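Local coordinates for putative cellulase CEL6 (Mycobacterium tuberculosis, PDB 1UP3), which probably hydrolyses internal beta-1,4-glucosidic links of cellulose, as an endoglucanase of glycoside hydrolase family 6, at residues G160-L165 against N191-D196. Sequence-based numbering, arbitrary orientation.
Sequences GHSRWL and NFYTTD. With BGC (beta-D-glucopyranose), chain B; BGC (beta-D-glucopyranose), chain C.
His161 and Tyr193 meet ring to ring in a buried contact between two loops at the C-terminal ends of the neighbouring parallel strands 153-158 and 184-187, where the barrel-like sheet of this family 6 enzyme opens into its sugar-binding cleft. His161 and Arg163 approach the Tyr193 ring from the same side, His161 beside CD2 and CE2, Arg163 over the face. Tyr193 CE2 sits over one face of the imidazole, near the rim, 3.4 Å from His161 ND1; the two planes are inclined by 42°, so the rings meet at a slant. Arg163 CG makes a CH-pi contact, 3.9 Å from the Tyr193 centroid, and a bend at chi2 (-104°) brings the guanidinium back, one of its faces over Tyr193 CE1.

Both nitrogens of His161 are engaged, which fixes the turn of its ring. ND1 takes the backbone N-H of Arg163 almost in the ring plane (N to ND1 3.0 Å), inside the type I turn from His161 to Trp164. NE2 then gives a nearly straight bond, 169°, to O3 of the chain B glucose at 2.9 Å. CB of Trp164 lies against the imidazole face opposite Tyr193, and the indole of Trp164 presents a face to that same sugar. From the other loop, Asn191 ND2 donates to O6 of the chain C glucose at 2.8 Å, while its OD1 accepts the backbone N-H of Phe192, which orients the amide. The two loops thus hold adjacent sugars of the glycan.

Helix 195-208, which begins within segment 191-196, ties back to the 160-165 loop: Ser162 OG hydrogen-bonds to Glu198 and Glu197, Arg163 makes a salt bridge with Glu197, and Thr194 caps the helix N-terminus, while the loop holding Trp164 and Leu165 leads into helix 167-176.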
loop_
_atom_site.group_PDB
_atom_site.type_symbol
_atom_site.label_atom_id
_atom_site.label_comp_id
_atom_site.label_asym_id
_atom_site.label_seq_id
_atom_site.Cartn_x
_atom_site.Cartn_y
_atom_site.Cartn_z
ATOM N N GLY A 160 -1.955 9.408 1.452
ATOM C CA GLY A 160 -0.762 10.159 1.070
ATOM C C GLY A 160 0.295 10.130 2.129
ATOM O O GLY A 160 0.610 9.059 2.662
ATOM N N HIS A 161 0.866 11.286 2.443
ATOM C CA HIS A 161 1.969 11.388 3.415
ATOM C C HIS A 161 2.093 12.799 3.927
ATOM O O HIS A 161 1.431 13.696 3.430
ATOM C CB HIS A 161 3.284 10.846 2.832
ATOM C CG HIS A 161 3.783 11.587 1.647
ATOM N ND1 HIS A 161 4.179 12.913 1.704
ATOM C CD2 HIS A 161 3.955 11.190 0.359
ATOM C CE1 HIS A 161 4.559 13.290 0.495
ATOM N NE2 HIS A 161 4.418 12.269 -0.342
ATOM N N SER A 162 2.949 12.969 4.925
ATOM C CA SER A 162 3.054 14.213 5.680
ATOM C C SER A 162 3.575 15.403 4.879
ATOM O O SER A 162 3.555 16.509 5.414
ATOM C CB SER A 162 3.953 13.971 6.889
ATOM O OG SER A 162 5.252 13.615 6.431
ATOM N N ARG A 163 4.059 15.212 3.644
ATOM C CA ARG A 163 4.543 16.316 2.803
ATOM C C ARG A 163 3.715 16.468 1.514
ATOM O O ARG A 163 4.160 17.065 0.543
ATOM C CB ARG A 163 6.020 16.162 2.470
ATOM C CG ARG A 163 6.866 16.008 3.675
ATOM C CD ARG A 163 7.675 17.188 4.114
ATOM N NE ARG A 163 8.555 16.732 5.207
ATOM C CZ ARG A 163 9.879 16.521 5.114
ATOM N NH1 ARG A 163 10.573 16.757 3.993
ATOM N NH2 ARG A 163 10.539 16.100 6.172
ATOM N N TRP A 164 2.520 15.905 1.525
ATOM C CA TRP A 164 1.647 15.927 0.359
ATOM C C TRP A 164 0.498 16.878 0.674
ATOM O O TRP A 164 0.708 18.100 0.607
ATOM C CB TRP A 164 1.233 14.511 -0.045
ATOM C CG TRP A 164 0.786 14.407 -1.456
ATOM C CD1 TRP A 164 0.324 15.421 -2.271
ATOM C CD2 TRP A 164 0.780 13.228 -2.258
ATOM N NE1 TRP A 164 0.033 14.924 -3.522
ATOM C CE2 TRP A 164 0.300 13.585 -3.539
ATOM C CE3 TRP A 164 1.136 11.891 -2.021
ATOM C CZ2 TRP A 164 0.159 12.643 -4.567
ATOM C CZ3 TRP A 164 0.974 10.972 -3.031
ATOM C CH2 TRP A 164 0.492 11.354 -4.281
ATOM N N LEU A 165 -0.706 16.400 0.979
ATOM C CA LEU A 165 -1.782 17.311 1.396
ATOM C C LEU A 165 -1.629 17.607 2.875
ATOM O O LEU A 165 -1.017 16.854 3.615
ATOM C CB LEU A 165 -3.170 16.712 1.136
ATOM C CG LEU A 165 -3.542 16.265 -0.255
ATOM C CD1 LEU A 165 -5.035 15.937 -0.251
ATOM C CD2 LEU A 165 -3.200 17.344 -1.235
ATOM N N ASN A 191 6.750 5.657 -0.185
ATOM C CA ASN A 191 7.620 6.817 0.077
ATOM C C ASN A 191 8.599 6.507 1.205
ATOM O O ASN A 191 8.807 5.356 1.542
ATOM C CB ASN A 191 6.769 8.062 0.279
ATOM C CG ASN A 191 7.430 9.294 -0.276
ATOM O OD1 ASN A 191 8.516 9.665 0.168
ATOM N ND2 ASN A 191 6.775 9.951 -1.258
ATOM N N PHE A 192 9.224 7.542 1.726
ATOM C CA PHE A 192 10.476 7.419 2.452
ATOM C C PHE A 192 10.518 8.237 3.726
ATOM O O PHE A 192 11.584 8.281 4.344
ATOM C CB PHE A 192 11.645 7.841 1.512
ATOM C CG PHE A 192 11.690 7.081 0.212
ATOM C CD1 PHE A 192 12.350 5.879 0.112
ATOM C CD2 PHE A 192 10.997 7.558 -0.902
ATOM C CE1 PHE A 192 12.342 5.169 -1.094
ATOM C CE2 PHE A 192 10.970 6.841 -2.085
ATOM C CZ PHE A 192 11.623 5.671 -2.184
ATOM N N TYR A 193 9.407 8.894 4.109
ATOM C CA TYR A 193 9.441 9.781 5.265
ATOM C C TYR A 193 9.572 8.977 6.562
ATOM O O TYR A 193 9.115 7.859 6.640
ATOM C CB TYR A 193 8.235 10.721 5.276
ATOM C CG TYR A 193 8.235 11.628 4.085
ATOM C CD1 TYR A 193 9.138 12.673 4.019
ATOM C CD2 TYR A 193 7.410 11.385 2.976
ATOM C CE1 TYR A 193 9.210 13.481 2.897
ATOM C CE2 TYR A 193 7.493 12.189 1.844
ATOM C CZ TYR A 193 8.387 13.208 1.807
ATOM O OH TYR A 193 8.473 14.003 0.674
ATOM N N THR A 194 10.214 9.567 7.581
ATOM C CA THR A 194 10.459 8.871 8.815
ATOM C C THR A 194 9.163 8.469 9.508
ATOM O O THR A 194 8.123 9.159 9.413
ATOM C CB THR A 194 11.327 9.685 9.812
ATOM O OG1 THR A 194 10.612 10.882 10.241
ATOM C CG2 THR A 194 12.626 10.088 9.187
ATOM N N THR A 195 9.235 7.371 10.232
ATOM C CA THR A 195 8.101 6.909 11.006
ATOM C C THR A 195 7.602 7.951 11.985
ATOM O O THR A 195 6.400 8.180 12.099
ATOM C CB THR A 195 8.487 5.679 11.737
ATOM O OG1 THR A 195 8.812 4.650 10.773
ATOM C CG2 THR A 195 7.374 5.161 12.611
ATOM N N ASP A 196 8.531 8.634 12.664
ATOM C CA ASP A 196 8.127 9.667 13.604
ATOM C C ASP A 196 7.336 10.784 12.947
ATOM O O ASP A 196 6.318 11.238 13.513
ATOM C CB ASP A 196 9.327 10.266 14.251
ATOM C CG ASP A 196 9.916 9.389 15.310
ATOM O OD1 ASP A 196 9.245 8.421 15.786
ATOM O OD2 ASP A 196 11.056 9.642 15.757
HETATM C C2 BGC B . 4.566 14.331 -3.310
HETATM C C3 BGC B . 4.883 13.083 -4.097
HETATM C C4 BGC B . 3.926 12.868 -5.276
HETATM C C5 BGC B . 3.750 14.165 -6.106
HETATM C C6 BGC B . 2.627 14.006 -7.135
HETATM C C1 BGC B . 4.424 15.493 -4.281
HETATM O O2 BGC B . 5.605 14.553 -2.363
HETATM O O3 BGC B . 4.904 11.960 -3.210
HETATM O O4 BGC B . 4.441 11.913 -6.132
HETATM O O5 BGC B . 3.401 15.173 -5.212
HETATM O O6 BGC B . 2.618 15.185 -7.934
HETATM C C2 BGC C . 4.065 9.836 -7.306
HETATM C C3 BGC C . 3.492 8.434 -7.153
HETATM C C4 BGC C . 4.074 7.747 -5.918
HETATM C C5 BGC C . 3.903 8.687 -4.705
HETATM C C6 BGC C . 4.611 8.134 -3.460
HETATM C C1 BGC C . 3.855 10.630 -6.012
HETATM O O2 BGC C . 3.510 10.508 -8.452
HETATM O O3 BGC C . 3.708 7.648 -8.314
HETATM O O4 BGC C . 3.442 6.492 -5.644
HETATM O O5 BGC C . 4.477 9.963 -4.941
HETATM O O6 BGC C . 4.376 8.968 -2.341
#